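Local coordinates for conjugal transfer protein TRWB (Escherichia coli, PDB 1E9R), which probably uses ATP-driven motor activity to couple DNA to the secretion channel in bacterial conjugation, as a hexameric, membrane-anchored P-loop protein resembling ring helicases, at residues Ile103-Tyr108 against Ser260-Val265; Ser116-Ile121 against Glu156-Leu161; Asp124-Arg129 against Ser230-Leu235; Val265-Ile270 against Ala298-Lys303. All blocks are in the same frame, centred on the assembly; numbering follows the deposited sequence.

Contact 1: residues Ile103-Tyr108 against Ser260-Val265; sequences IILNPY and SAWVDV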
loop_
_atom_site.group_PDB
_atom_site.type_symbol
_atom_site.label_atom_id
_atom_site.label_comp_id
_atom_site.label_asym_id
_atom_site.label_seq_id
_atom_site.Cartn_x
_atom_site.Cartn_y
_atom_site.Cartn_z
ATOM N N ILE B 103 -10.192 -16.161 43.344
ATOM C CA ILE B 103 -8.993 -15.333 43.249
ATOM C C ILE B 103 -9.224 -13.977 42.580
ATOM O O ILE B 103 -10.102 -13.832 41.726
ATOM C CB ILE B 103 -7.906 -16.064 42.435
ATOM C CG1 ILE B 103 -7.700 -17.473 42.973
ATOM C CG2 ILE B 103 -6.608 -15.305 42.504
ATOM C CD1 ILE B 103 -7.211 -17.508 44.394
ATOM N N ILE B 104 -8.425 -12.990 42.977
ATOM C CA ILE B 104 -8.486 -11.652 42.398
ATOM C C ILE B 104 -7.071 -11.198 42.052
ATOM O O ILE B 104 -6.136 -11.374 42.838
ATOM C CB ILE B 104 -9.076 -10.595 43.367
ATOM C CG1 ILE B 104 -10.546 -10.882 43.649
ATOM C CG2 ILE B 104 -8.945 -9.212 42.761
ATOM C CD1 ILE B 104 -11.186 -9.892 44.611
ATOM N N LEU B 105 -6.916 -10.638 40.860
ATOM C CA LEU B 105 -5.640 -10.101 40.424
ATOM C C LEU B 105 -5.928 -8.681 39.993
ATOM O O LEU B 105 -6.564 -8.438 38.968
ATOM C CB LEU B 105 -5.053 -10.900 39.266
ATOM C CG LEU B 105 -4.306 -12.168 39.677
ATOM C CD1 LEU B 105 -3.667 -12.782 38.452
ATOM C CD2 LEU B 105 -3.241 -11.841 40.720
ATOM N N ASN B 106 -5.480 -7.746 40.818
ATOM C CA ASN B 106 -5.671 -6.324 40.599
ATOM C C ASN B 106 -4.679 -5.691 41.556
ATOM O O ASN B 106 -4.886 -5.731 42.768
ATOM C CB ASN B 106 -7.089 -5.922 40.993
ATOM C CG ASN B 106 -7.352 -4.446 40.796
ATOM O OD1 ASN B 106 -6.441 -3.625 40.880
ATOM N ND2 ASN B 106 -8.609 -4.096 40.550
ATOM N N PRO B 107 -3.586 -5.100 41.031
ATOM C CA PRO B 107 -2.560 -4.470 41.874
ATOM C C PRO B 107 -3.032 -3.457 42.923
ATOM O O PRO B 107 -2.342 -3.238 43.922
ATOM C CB PRO B 107 -1.593 -3.859 40.849
ATOM C CG PRO B 107 -2.448 -3.611 39.662
ATOM C CD PRO B 107 -3.309 -4.846 39.604
ATOM N N TYR B 108 -4.208 -2.867 42.714
ATOM C CA TYR B 108 -4.732 -1.862 43.633
ATOM C C TYR B 108 -5.930 -2.300 44.487
ATOM O O TYR B 108 -6.611 -1.474 45.097
ATOM C CB TYR B 108 -5.073 -0.592 42.848
ATOM C CG TYR B 108 -3.898 -0.041 42.050
ATOM C CD1 TYR B 108 -3.539 -0.585 40.807
ATOM C CD2 TYR B 108 -3.138 1.020 42.537
ATOM C CE1 TYR B 108 -2.452 -0.079 40.073
ATOM C CE2 TYR B 108 -2.050 1.530 41.815
ATOM C CZ TYR B 108 -1.716 0.978 40.590
ATOM O OH TYR B 108 -0.639 1.487 39.899
ATOM N N SER B 260 -2.673 -7.811 30.001
ATOM C CA SER B 260 -2.307 -8.582 28.814
ATOM C C SER B 260 -1.348 -9.698 29.235
ATOM O O SER B 260 -1.434 -10.816 28.747
ATOM C CB SER B 260 -1.620 -7.695 27.766
ATOM O OG SER B 260 -2.500 -6.698 27.290
ATOM N N ALA B 261 -0.431 -9.395 30.140
ATOM C CA ALA B 261 0.502 -10.408 30.596
ATOM C C ALA B 261 -0.244 -11.568 31.245
ATOM O O ALA B 261 0.034 -12.737 30.966
ATOM C CB ALA B 261 1.481 -9.805 31.594
ATOM N N TRP B 262 -1.190 -11.252 32.121
ATOM C CA TRP B 262 -1.928 -12.300 32.801
ATOM C C TRP B 262 -2.702 -13.162 31.824
ATOM O O TRP B 262 -2.604 -14.397 31.856
ATOM C CB TRP B 262 -2.872 -11.710 33.859
ATOM C CG TRP B 262 -2.150 -11.216 35.095
ATOM C CD1 TRP B 262 -1.005 -11.732 35.639
ATOM C CD2 TRP B 262 -2.530 -10.117 35.930
ATOM N NE1 TRP B 262 -0.651 -11.020 36.756
ATOM C CE2 TRP B 262 -1.568 -10.022 36.958
ATOM C CE3 TRP B 262 -3.589 -9.201 35.909
ATOM C CZ2 TRP B 262 -1.631 -9.041 37.961
ATOM C CZ3 TRP B 262 -3.654 -8.222 36.909
ATOM C CH2 TRP B 262 -2.677 -8.153 37.919
ATOM N N VAL B 263 -3.469 -12.520 30.949
ATOM C CA VAL B 263 -4.237 -13.266 29.965
ATOM C C VAL B 263 -3.332 -14.223 29.175
ATOM O O VAL B 263 -3.684 -15.380 28.946
ATOM C CB VAL B 263 -4.949 -12.322 28.987
ATOM C CG1 VAL B 263 -5.598 -13.122 27.870
ATOM C CG2 VAL B 263 -5.986 -11.501 29.732
ATOM N N ASP B 264 -2.160 -13.739 28.773
ATOM C CA ASP B 264 -1.230 -14.558 28.012
ATOM C C ASP B 264 -0.654 -15.678 28.868
ATOM O O ASP B 264 -0.417 -16.780 28.374
ATOM C CB ASP B 264 -0.095 -13.703 27.440
ATOM C CG ASP B 264 0.655 -14.413 26.341
ATOM O OD1 ASP B 264 0.109 -14.459 25.220
ATOM O OD2 ASP B 264 1.761 -14.936 26.591
ATOM N N VAL B 265 -0.421 -15.402 30.149
ATOM C CA VAL B 265 0.100 -16.432 31.033
ATOM C C VAL B 265 -0.897 -17.578 31.038
ATOM O O VAL B 265 -0.508 -18.740 30.973
ATOM C CB VAL B 265 0.272 -15.930 32.476
ATOM C CG1 VAL B 265 0.599 -17.108 33.398
ATOM C CG2 VAL B 265 1.381 -14.895 32.534
#
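With CG of Trp262 anti to its own carbonyl carbon (chi1 -74°) and CG of Leu105 placed likewise (chi1 -82°), the indole reaches out from helix 252-269 and the leucine branch lies over it. Leu105 CD1 stands almost on the normal of the five-membered ring of Trp262, 3.7 Å from its centroid, in a CH-pi contact. At the six-membered end, Leu105 CB is 3.8 Å from Trp262 CZ3, so a single leucine serves both rings of the indole. Pro107 arrives differently, its CD meeting Trp262 CH2 at the ring edge, 3.8 Å away. Just after the strand, Asn106 OD1 accepts from Tyr108 N at 3.0 Å in an Asx turn that takes in Pro107, while ND2 is bonded to Thr246. Trp262 also packs edge-to-face with Trp115 and touches Ile231. Replacing Trp262 by an alanine would probably leave Leu105 CD1 without its aromatic face and Trp115 without its ring partner, opening a gap between strand and helix. Strand 103-105 is the outermost strand at one end of the mixed sheet within the chain and runs parallel to strand 243-247; a helix packed on the parallel part of such a sheet is the basic layering of the P-loop NTPase alpha/beta fold.

Contact 2: residues Ser116-Ile121 against Glu156-Leu161; sequences SFFNEI and ETAKKL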
loop_
_atom_site.group_PDB
_atom_site.type_symbol
_atom_site.label_atom_id
_atom_site.label_comp_id
_atom_site.label_asym_id
_atom_site.label_seq_id
_atom_site.Cartn_x
_atom_site.Cartn_y
_atom_site.Cartn_z
ATOM N N SER B 116 4.278 -12.234 40.612
ATOM C CA SER B 116 5.331 -11.699 39.743
ATOM C C SER B 116 5.528 -12.847 38.776
ATOM O O SER B 116 5.317 -13.994 39.156
ATOM C CB SER B 116 6.639 -11.457 40.493
ATOM O OG SER B 116 7.441 -12.634 40.515
ATOM N N PHE B 117 5.938 -12.567 37.545
ATOM C CA PHE B 117 6.105 -13.650 36.597
ATOM C C PHE B 117 7.108 -14.696 37.061
ATOM O O PHE B 117 7.126 -15.809 36.541
ATOM C CB PHE B 117 6.476 -13.118 35.206
ATOM C CG PHE B 117 7.915 -12.728 35.053
ATOM C CD1 PHE B 117 8.362 -11.484 35.460
ATOM C CD2 PHE B 117 8.824 -13.607 34.478
ATOM C CE1 PHE B 117 9.697 -11.123 35.292
ATOM C CE2 PHE B 117 10.155 -13.253 34.310
ATOM C CZ PHE B 117 10.591 -12.010 34.717
ATOM N N PHE B 118 7.931 -14.360 38.048
ATOM C CA PHE B 118 8.904 -15.326 38.553
ATOM C C PHE B 118 8.203 -16.598 39.033
ATOM O O PHE B 118 8.733 -17.704 38.904
ATOM C CB PHE B 118 9.719 -14.740 39.715
ATOM C CG PHE B 118 10.855 -13.854 39.285
ATOM C CD1 PHE B 118 12.034 -14.405 38.802
ATOM C CD2 PHE B 118 10.747 -12.469 39.358
ATOM C CE1 PHE B 118 13.101 -13.587 38.391
ATOM C CE2 PHE B 118 11.808 -11.640 38.953
ATOM C CZ PHE B 118 12.988 -12.204 38.468
ATOM N N ASN B 119 7.002 -16.428 39.578
ATOM C CA ASN B 119 6.222 -17.540 40.110
ATOM C C ASN B 119 5.791 -18.580 39.083
ATOM O O ASN B 119 5.289 -19.640 39.466
ATOM C CB ASN B 119 4.962 -17.024 40.819
ATOM C CG ASN B 119 5.267 -15.975 41.883
ATOM O OD1 ASN B 119 6.381 -15.895 42.393
ATOM N ND2 ASN B 119 4.261 -15.174 42.232
ATOM N N GLU B 120 5.975 -18.294 37.793
ATOM C CA GLU B 120 5.545 -19.231 36.755
ATOM C C GLU B 120 6.683 -20.017 36.133
ATOM O O GLU B 120 6.466 -20.885 35.285
ATOM C CB GLU B 120 4.799 -18.487 35.650
ATOM C CG GLU B 120 3.762 -17.481 36.136
ATOM C CD GLU B 120 2.666 -18.090 36.996
ATOM O OE1 GLU B 120 2.587 -19.328 37.112
ATOM O OE2 GLU B 120 1.864 -17.318 37.554
ATOM N N ILE B 121 7.902 -19.726 36.558
ATOM C CA ILE B 121 9.046 -20.412 35.994
ATOM C C ILE B 121 9.212 -21.796 36.602
ATOM O O ILE B 121 9.367 -21.933 37.816
ATOM C CB ILE B 121 10.335 -19.586 36.219
ATOM C CG1 ILE B 121 10.104 -18.129 35.798
ATOM C CG2 ILE B 121 11.494 -20.192 35.430
ATOM C CD1 ILE B 121 9.823 -17.934 34.319
ATOM N N GLU B 156 17.369 -12.748 30.432
ATOM C CA GLU B 156 18.716 -12.945 30.958
ATOM C C GLU B 156 18.899 -12.256 32.316
ATOM O O GLU B 156 19.495 -12.833 33.225
ATOM C CB GLU B 156 19.764 -12.447 29.962
ATOM C CG GLU B 156 19.901 -13.341 28.735
ATOM C CD GLU B 156 20.076 -14.819 29.093
ATOM O OE1 GLU B 156 21.032 -15.161 29.823
ATOM O OE2 GLU B 156 19.256 -15.646 28.641
ATOM N N THR B 157 18.384 -11.039 32.462
ATOM C CA THR B 157 18.501 -10.321 33.729
ATOM C C THR B 157 17.747 -11.074 34.816
ATOM O O THR B 157 18.291 -11.352 35.878
ATOM C CB THR B 157 17.926 -8.891 33.630
ATOM O OG1 THR B 157 18.648 -8.161 32.639
ATOM C CG2 THR B 157 18.049 -8.163 34.964
ATOM N N ALA B 158 16.491 -11.405 34.538
ATOM C CA ALA B 158 15.653 -12.124 35.487
ATOM C C ALA B 158 16.242 -13.485 35.824
ATOM O O ALA B 158 16.212 -13.900 36.979
ATOM C CB ALA B 158 14.249 -12.288 34.926
ATOM N N LYS B 159 16.777 -14.176 34.822
ATOM C CA LYS B 159 17.370 -15.494 35.039
ATOM C C LYS B 159 18.530 -15.430 36.038
ATOM O O LYS B 159 18.678 -16.317 36.877
ATOM C CB LYS B 159 17.871 -16.075 33.717
ATOM C CG LYS B 159 18.217 -17.547 33.776
ATOM C CD LYS B 159 18.916 -18.009 32.493
ATOM C CE LYS B 159 18.070 -17.768 31.228
ATOM N NZ LYS B 159 18.744 -18.261 29.976
ATOM N N LYS B 160 19.346 -14.379 35.945
ATOM C CA LYS B 160 20.488 -14.201 36.847
ATOM C C LYS B 160 20.051 -13.821 38.265
ATOM O O LYS B 160 20.603 -14.327 39.244
ATOM C CB LYS B 160 21.443 -13.136 36.303
ATOM C CG LYS B 160 22.703 -12.967 37.140
ATOM C CD LYS B 160 23.738 -12.065 36.461
ATOM C CE LYS B 160 24.970 -11.868 37.344
ATOM N NZ LYS B 160 26.029 -11.055 36.676
ATOM N N LEU B 161 19.073 -12.926 38.371
ATOM C CA LEU B 161 18.543 -12.521 39.666
ATOM C C LEU B 161 17.988 -13.751 40.392
ATOM O O LEU B 161 18.194 -13.928 41.592
ATOM C CB LEU B 161 17.435 -11.481 39.484
ATOM C CG LEU B 161 17.894 -10.081 39.083
ATOM C CD1 LEU B 161 16.687 -9.221 38.788
ATOM C CD2 LEU B 161 18.721 -9.468 40.205
#
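Phe117 and Phe118 both bring ring edges to the methyl group of Ala158, joining a short 3-10 turn to helix 141-163 within the largely helical region between strands 103-105 and 243-247. Phe117 CZ is 3.7 Å from Ala158 CB, and Phe118 CZ reaches the same CB at 3.8 Å. Phe118 also points its CE1 at Ala158 O, 3.4 Å away and close to the ring plane. Two neighbouring rings can converge on one methyl because their first torsions differ: Phe117 CG is wedged between the backbone N and the carbonyl carbon (chi1 79°), whereas Phe118 CG lies anti to its carbonyl carbon. A serine in place of Phe118 would probably open a gap beside Ala158 and leave its methyl with Phe117 as the sole aromatic partner from the turn. Behind the rings, the turn is tied by Asn119 N to Ser116 O, and Phe118 N makes a weak bond to Ser116 OG at 3.1 Å. Further out, Met169 and Leu172 of helix 169-178 pack on Phe117, Pro167 touches Phe118, and Trp127 covers Ala158 from helix 126-134. On helix 141-163 itself, Lys159 forms a salt bridge one turn back, its NZ lying 3.0 Å from Glu156 OE2 on the syn side of the carboxylate.

Contact 3: residues Asp124-Arg129 against Ser230-Leu235; sequences DYDWQR and SIRSWL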
loop_
_atom_site.group_PDB
_atom_site.type_symbol
_atom_site.label_atom_id
_atom_site.label_comp_id
_atom_site.label_asym_id
_atom_site.label_seq_id
_atom_site.Cartn_x
_atom_site.Cartn_y
_atom_site.Cartn_z
ATOM N N ASP B 124 13.762 -24.312 32.305
ATOM C CA ASP B 124 14.575 -23.301 31.651
ATOM C C ASP B 124 13.868 -22.632 30.482
ATOM O O ASP B 124 14.040 -21.444 30.253
ATOM C CB ASP B 124 15.891 -23.909 31.165
ATOM C CG ASP B 124 16.836 -22.866 30.579
ATOM O OD1 ASP B 124 16.977 -21.776 31.189
ATOM O OD2 ASP B 124 17.443 -23.142 29.515
ATOM N N TYR B 125 13.066 -23.385 29.741
ATOM C CA TYR B 125 12.376 -22.804 28.597
ATOM C C TYR B 125 11.218 -21.878 28.980
ATOM O O TYR B 125 10.619 -21.239 28.111
ATOM C CB TYR B 125 11.889 -23.914 27.649
ATOM C CG TYR B 125 10.634 -24.654 28.082
ATOM C CD1 TYR B 125 9.356 -24.149 27.783
ATOM C CD2 TYR B 125 10.721 -25.867 28.780
ATOM C CE1 TYR B 125 8.187 -24.842 28.172
ATOM C CE2 TYR B 125 9.564 -26.567 29.174
ATOM C CZ TYR B 125 8.301 -26.050 28.868
ATOM O OH TYR B 125 7.169 -26.734 29.271
ATOM N N ASP B 126 10.907 -21.789 30.273
ATOM C CA ASP B 126 9.818 -20.923 30.718
ATOM C C ASP B 126 10.210 -19.460 30.748
ATOM O O ASP B 126 9.342 -18.592 30.803
ATOM C CB ASP B 126 9.318 -21.317 32.106
ATOM C CG ASP B 126 8.580 -22.618 32.100
ATOM O OD1 ASP B 126 7.972 -22.942 31.063
ATOM O OD2 ASP B 126 8.593 -23.314 33.133
ATOM N N TRP B 127 11.508 -19.174 30.723
ATOM C CA TRP B 127 11.938 -17.785 30.748
ATOM C C TRP B 127 11.493 -17.048 29.492
ATOM O O TRP B 127 10.925 -15.954 29.581
ATOM C CB TRP B 127 13.453 -17.680 30.911
ATOM C CG TRP B 127 13.936 -18.097 32.276
ATOM C CD1 TRP B 127 14.630 -19.227 32.587
ATOM C CD2 TRP B 127 13.740 -17.397 33.513
ATOM N NE1 TRP B 127 14.880 -19.277 33.937
ATOM C CE2 TRP B 127 14.342 -18.166 34.528
ATOM C CE3 TRP B 127 13.111 -16.195 33.859
ATOM C CZ2 TRP B 127 14.335 -17.773 35.869
ATOM C CZ3 TRP B 127 13.105 -15.804 35.195
ATOM C CH2 TRP B 127 13.713 -16.593 36.181
ATOM N N GLN B 128 11.739 -17.634 28.322
ATOM C CA GLN B 128 11.322 -16.993 27.076
ATOM C C GLN B 128 9.798 -17.051 26.956
ATOM O O GLN B 128 9.133 -16.113 26.505
ATOM C CB GLN B 128 11.967 -17.677 25.863
ATOM C CG GLN B 128 11.385 -17.210 24.513
ATOM C CD GLN B 128 11.379 -15.664 24.288
ATOM O OE1 GLN B 128 11.748 -14.868 25.173
ATOM N NE2 GLN B 128 10.950 -15.249 23.086
ATOM N N ARG B 129 9.260 -18.176 27.383
ATOM C CA ARG B 129 7.839 -18.422 27.359
ATOM C C ARG B 129 7.049 -17.299 28.042
ATOM O O ARG B 129 6.071 -16.793 27.497
ATOM C CB ARG B 129 7.595 -19.754 28.055
ATOM C CG ARG B 129 6.252 -20.347 27.845
ATOM C CD ARG B 129 6.206 -21.716 28.476
ATOM N NE ARG B 129 4.841 -22.224 28.480
ATOM C CZ ARG B 129 4.407 -23.204 29.260
ATOM N NH1 ARG B 129 5.237 -23.795 30.111
ATOM N NH2 ARG B 129 3.136 -23.579 29.195
ATOM N N SER B 230 0.773 -18.540 41.974
ATOM C CA SER B 230 1.166 -18.991 40.638
ATOM C C SER B 230 -0.062 -19.356 39.824
ATOM O O SER B 230 -0.829 -20.236 40.213
ATOM C CB SER B 230 2.081 -20.213 40.720
ATOM O OG SER B 230 2.282 -20.780 39.436
ATOM N N ILE B 231 -0.251 -18.676 38.695
ATOM C CA ILE B 231 -1.390 -18.952 37.836
ATOM C C ILE B 231 -1.321 -20.401 37.344
ATOM O O ILE B 231 -2.350 -21.057 37.209
ATOM C CB ILE B 231 -1.419 -17.991 36.632
ATOM C CG1 ILE B 231 -1.671 -16.561 37.118
ATOM C CG2 ILE B 231 -2.503 -18.414 35.650
ATOM C CD1 ILE B 231 -1.549 -15.512 36.036
ATOM N N ARG B 232 -0.109 -20.898 37.097
ATOM C CA ARG B 232 0.079 -22.272 36.632
ATOM C C ARG B 232 -0.415 -23.261 37.676
ATOM O O ARG B 232 -1.152 -24.202 37.366
ATOM C CB ARG B 232 1.555 -22.552 36.354
ATOM C CG ARG B 232 2.127 -21.729 35.243
ATOM C CD ARG B 232 3.542 -22.145 34.922
ATOM N NE ARG B 232 3.612 -23.447 34.278
ATOM C CZ ARG B 232 4.732 -23.959 33.785
ATOM N NH1 ARG B 232 5.864 -23.274 33.869
ATOM N NH2 ARG B 232 4.725 -25.148 33.197
ATOM N N SER B 233 0.016 -23.048 38.916
ATOM C CA SER B 233 -0.374 -23.908 40.026
ATOM C C SER B 233 -1.878 -23.798 40.254
ATOM O O SER B 233 -2.542 -24.792 40.541
ATOM C CB SER B 233 0.378 -23.503 41.293
ATOM O OG SER B 233 1.776 -23.660 41.121
ATOM N N TRP B 234 -2.413 -22.590 40.127
ATOM C CA TRP B 234 -3.835 -22.374 40.301
ATOM C C TRP B 234 -4.631 -23.194 39.273
ATOM O O TRP B 234 -5.637 -23.827 39.602
ATOM C CB TRP B 234 -4.157 -20.893 40.128
ATOM C CG TRP B 234 -5.618 -20.597 40.184
ATOM C CD1 TRP B 234 -6.403 -20.551 41.299
ATOM C CD2 TRP B 234 -6.487 -20.343 39.071
ATOM N NE1 TRP B 234 -7.707 -20.285 40.953
ATOM C CE2 TRP B 234 -7.788 -20.152 39.593
ATOM C CE3 TRP B 234 -6.296 -20.260 37.683
ATOM C CZ2 TRP B 234 -8.895 -19.881 38.772
ATOM C CZ3 TRP B 234 -7.399 -19.991 36.866
ATOM C CH2 TRP B 234 -8.681 -19.806 37.417
ATOM N N LEU B 235 -4.186 -23.180 38.023
ATOM C CA LEU B 235 -4.882 -23.922 36.979
ATOM C C LEU B 235 -4.924 -25.402 37.293
ATOM O O LEU B 235 -5.924 -26.074 37.048
ATOM C CB LEU B 235 -4.204 -23.708 35.625
ATOM C CG LEU B 235 -4.417 -22.335 34.984
ATOM C CD1 LEU B 235 -3.561 -22.206 33.737
ATOM C CD2 LEU B 235 -5.880 -22.157 34.651
HETATM O O HOH W 1 7.437 -25.687 32.183
#
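Asp126 and Arg232 form a salt bridge between helices 126-134 and 231-236, with Arg232 NH1 2.8 Å from Asp126 OD2, although as a hydrogen bond it is bent and weak. The other carboxylate oxygen is held within its own helix, where Arg129 NH1 donates to Asp126 OD1 at 3.0 Å, and the three residues make a salt-bridge network. Asp126 OD2 lies at the edge of the Arg232 guanidinium, yet the carboxylate and guanidinium planes are turned 86° apart. Arg129 NH1 comes over the face of that guanidinium, 3.4 Å from Arg232 NH2; the two cations share the carboxylate, which probably offsets their proximity. A water completes the junction, donating to Asp126 OD2 at 2.8 Å and accepting from Arg232 NH2 at 2.9 Å. It also makes a weak bond to Tyr125 OH, which is itself bonded to Asp250 of a neighbouring subunit. The backbone N atoms of Arg122 and Asn123 donate to Asp126 OD2 as well, Glu120 O receives Arg232 NH1, and Arg129 has a further partner in Thr268. Arg129 reaches the carboxylate with its chain extended from CG to NE, whereas that of Arg232 bends at chi3 (71°) and packs on Ser269 of helix 252-269 and on Ser272. At the start of helix 231-236, Ser230 is the N-cap, its OG accepting from Ser233 N at 3.2 Å in a nearly straight bond of 170°.

Contact 4: residues Val265-Ile270 against Ala298-Lys303; sequences VVCTSI and ADALTK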
loop_
_atom_site.group_PDB
_atom_site.type_symbol
_atom_site.label_atom_id
_atom_site.label_comp_id
_atom_site.label_asym_id
_atom_site.label_seq_id
_atom_site.Cartn_x
_atom_site.Cartn_y
_atom_site.Cartn_z
ATOM N N VAL B 265 -0.421 -15.402 30.149
ATOM C CA VAL B 265 0.100 -16.432 31.033
ATOM C C VAL B 265 -0.897 -17.578 31.038
ATOM O O VAL B 265 -0.508 -18.740 30.973
ATOM C CB VAL B 265 0.272 -15.930 32.476
ATOM C CG1 VAL B 265 0.599 -17.108 33.398
ATOM C CG2 VAL B 265 1.381 -14.895 32.534
ATOM N N VAL B 266 -2.185 -17.249 31.112
ATOM C CA VAL B 266 -3.216 -18.282 31.112
ATOM C C VAL B 266 -3.184 -19.072 29.808
ATOM O O VAL B 266 -3.211 -20.297 29.824
ATOM C CB VAL B 266 -4.636 -17.687 31.295
ATOM C CG1 VAL B 266 -5.692 -18.771 31.068
ATOM C CG2 VAL B 266 -4.782 -17.120 32.690
ATOM N N CYS B 267 -3.109 -18.370 28.683
ATOM C CA CYS B 267 -3.078 -19.022 27.389
ATOM C C CYS B 267 -1.905 -19.979 27.163
ATOM O O CYS B 267 -2.084 -21.029 26.556
ATOM C CB CYS B 267 -3.112 -17.970 26.290
ATOM S SG CYS B 267 -4.664 -17.016 26.249
ATOM N N THR B 268 -0.713 -19.638 27.647
ATOM C CA THR B 268 0.446 -20.515 27.450
ATOM C C THR B 268 0.437 -21.669 28.418
ATOM O O THR B 268 0.796 -22.793 28.074
ATOM C CB THR B 268 1.793 -19.830 27.706
ATOM O OG1 THR B 268 1.710 -18.449 27.375
ATOM C CG2 THR B 268 2.868 -20.478 26.863
ATOM N N SER B 269 0.054 -21.365 29.648
ATOM C CA SER B 269 0.049 -22.350 30.714
ATOM C C SER B 269 -0.872 -23.548 30.533
ATOM O O SER B 269 -0.485 -24.664 30.873
ATOM C CB SER B 269 -0.233 -21.656 32.047
ATOM O OG SER B 269 0.843 -20.792 32.377
ATOM N N ILE B 270 -2.076 -23.340 30.000
ATOM C CA ILE B 270 -2.993 -24.462 29.815
ATOM C C ILE B 270 -2.400 -25.527 28.895
ATOM O O ILE B 270 -2.752 -26.699 28.989
ATOM C CB ILE B 270 -4.322 -24.022 29.215
ATOM C CG1 ILE B 270 -4.075 -23.468 27.819
ATOM C CG2 ILE B 270 -4.999 -22.998 30.122
ATOM C CD1 ILE B 270 -5.310 -23.405 26.979
ATOM N N ALA B 298 -3.511 -17.123 20.064
ATOM C CA ALA B 298 -3.751 -17.922 18.864
ATOM C C ALA B 298 -3.581 -19.415 19.075
ATOM O O ALA B 298 -4.433 -20.203 18.676
ATOM C CB ALA B 298 -2.843 -17.458 17.743
ATOM N N ASP B 299 -2.476 -19.816 19.685
ATOM C CA ASP B 299 -2.250 -21.232 19.923
ATOM C C ASP B 299 -3.262 -21.792 20.921
ATOM O O ASP B 299 -3.691 -22.938 20.812
ATOM C CB ASP B 299 -0.834 -21.464 20.439
ATOM C CG ASP B 299 0.216 -21.028 19.449
ATOM O OD1 ASP B 299 0.142 -21.463 18.279
ATOM O OD2 ASP B 299 1.116 -20.255 19.848
ATOM N N ALA B 300 -3.650 -20.976 21.892
ATOM C CA ALA B 300 -4.598 -21.420 22.892
ATOM C C ALA B 300 -5.955 -21.674 22.268
ATOM O O ALA B 300 -6.657 -22.588 22.684
ATOM C CB ALA B 300 -4.713 -20.387 24.012
ATOM N N LEU B 301 -6.328 -20.872 21.273
ATOM C CA LEU B 301 -7.624 -21.025 20.605
ATOM C C LEU B 301 -7.640 -22.224 19.678
ATOM O O LEU B 301 -8.685 -22.793 19.392
ATOM C CB LEU B 301 -7.939 -19.783 19.784
ATOM C CG LEU B 301 -8.243 -18.541 20.610
ATOM C CD1 LEU B 301 -8.281 -17.303 19.727
ATOM C CD2 LEU B 301 -9.567 -18.747 21.314
ATOM N N THR B 302 -6.452 -22.609 19.242
ATOM C CA THR B 302 -6.268 -23.693 18.309
ATOM C C THR B 302 -5.837 -25.027 18.899
ATOM O O THR B 302 -6.224 -26.081 18.400
ATOM C CB THR B 302 -5.237 -23.244 17.275
ATOM O OG1 THR B 302 -5.868 -22.335 16.366
ATOM C CG2 THR B 302 -4.627 -24.431 16.542
ATOM N N LYS B 303 -5.050 -24.986 19.965
ATOM C CA LYS B 303 -4.525 -26.204 20.549
ATOM C C LYS B 303 -4.960 -26.467 21.976
ATOM O O LYS B 303 -4.375 -27.322 22.650
ATOM C CB LYS B 303 -3.001 -26.145 20.498
ATOM C CG LYS B 303 -2.466 -25.594 19.197
ATOM C CD LYS B 303 -0.964 -25.440 19.229
ATOM C CE LYS B 303 -0.444 -24.965 17.879
ATOM N NZ LYS B 303 1.054 -24.871 17.867
#
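Two helices of the P-loop-type alpha/beta core, 252-269 and 297-303, come together here, with strand 281-285 lying between them in the chain. Cys267 and Ala300 are the residues of closest backbone approach, their CA atoms only 5.3 Å apart. The methyl of Ala300 lies in the interface: its CB is 3.7 Å from Cys267 CB and equally near the carbonyl oxygen of that residue, Cys267 O. The thiol lies alongside as well, Cys267 SG being 4.0 Å from Ala300 CB, because SG is turned anti to the carbonyl carbon (chi1 -65°). Ile270 CD1 meets the same methyl, Ala300 CB, more loosely, at 4.3 Å, and Leu309 of strand 309-315 packs on both Ile270 and Ala300. Away from the interface, Ser269 OG donates back to Val265 O at 2.8 Å, while Ser269 N reaches that oxygen from the opposite face of its carbonyl plane. On the partner helix Lys303 pairs with Asp299 in a salt bridge and packs against Glu249 of a neighbouring subunit. No hydrogen bond crosses between the segments, so they are joined by apolar packing, and the small side chains of Cys267 and Ala300 are consistent with so close an approach of the two backbones.

How the contacts relate
Helix 231-236 and its cap Ser230 link three of the contacts: Ile231 CD1 packs against Trp262 CD1 of contact 1 at 3.8 Å, while in contact 2 Glu120 OE1 lies 2.8 Å from Ser230 OG and Glu120 OE2 2.8 Å from Ile231 N, both probable hydrogen bonds. The centres of contacts 2 and 3 are about 10 Å apart. Contact 3 continues into contact 4, about 12 Å off between centres, through a probable hydrogen bond of 2.7 Å from Arg129 NH2 to Thr268 O. Contacts 1 and 4 use successive parts of helix 252-269 and share Val265. Contacts 3 and 4 both touch a second subunit; beside contact 4, Thr302 makes a weak bond to Thr62 of that subunit, within its probable Walker A loop.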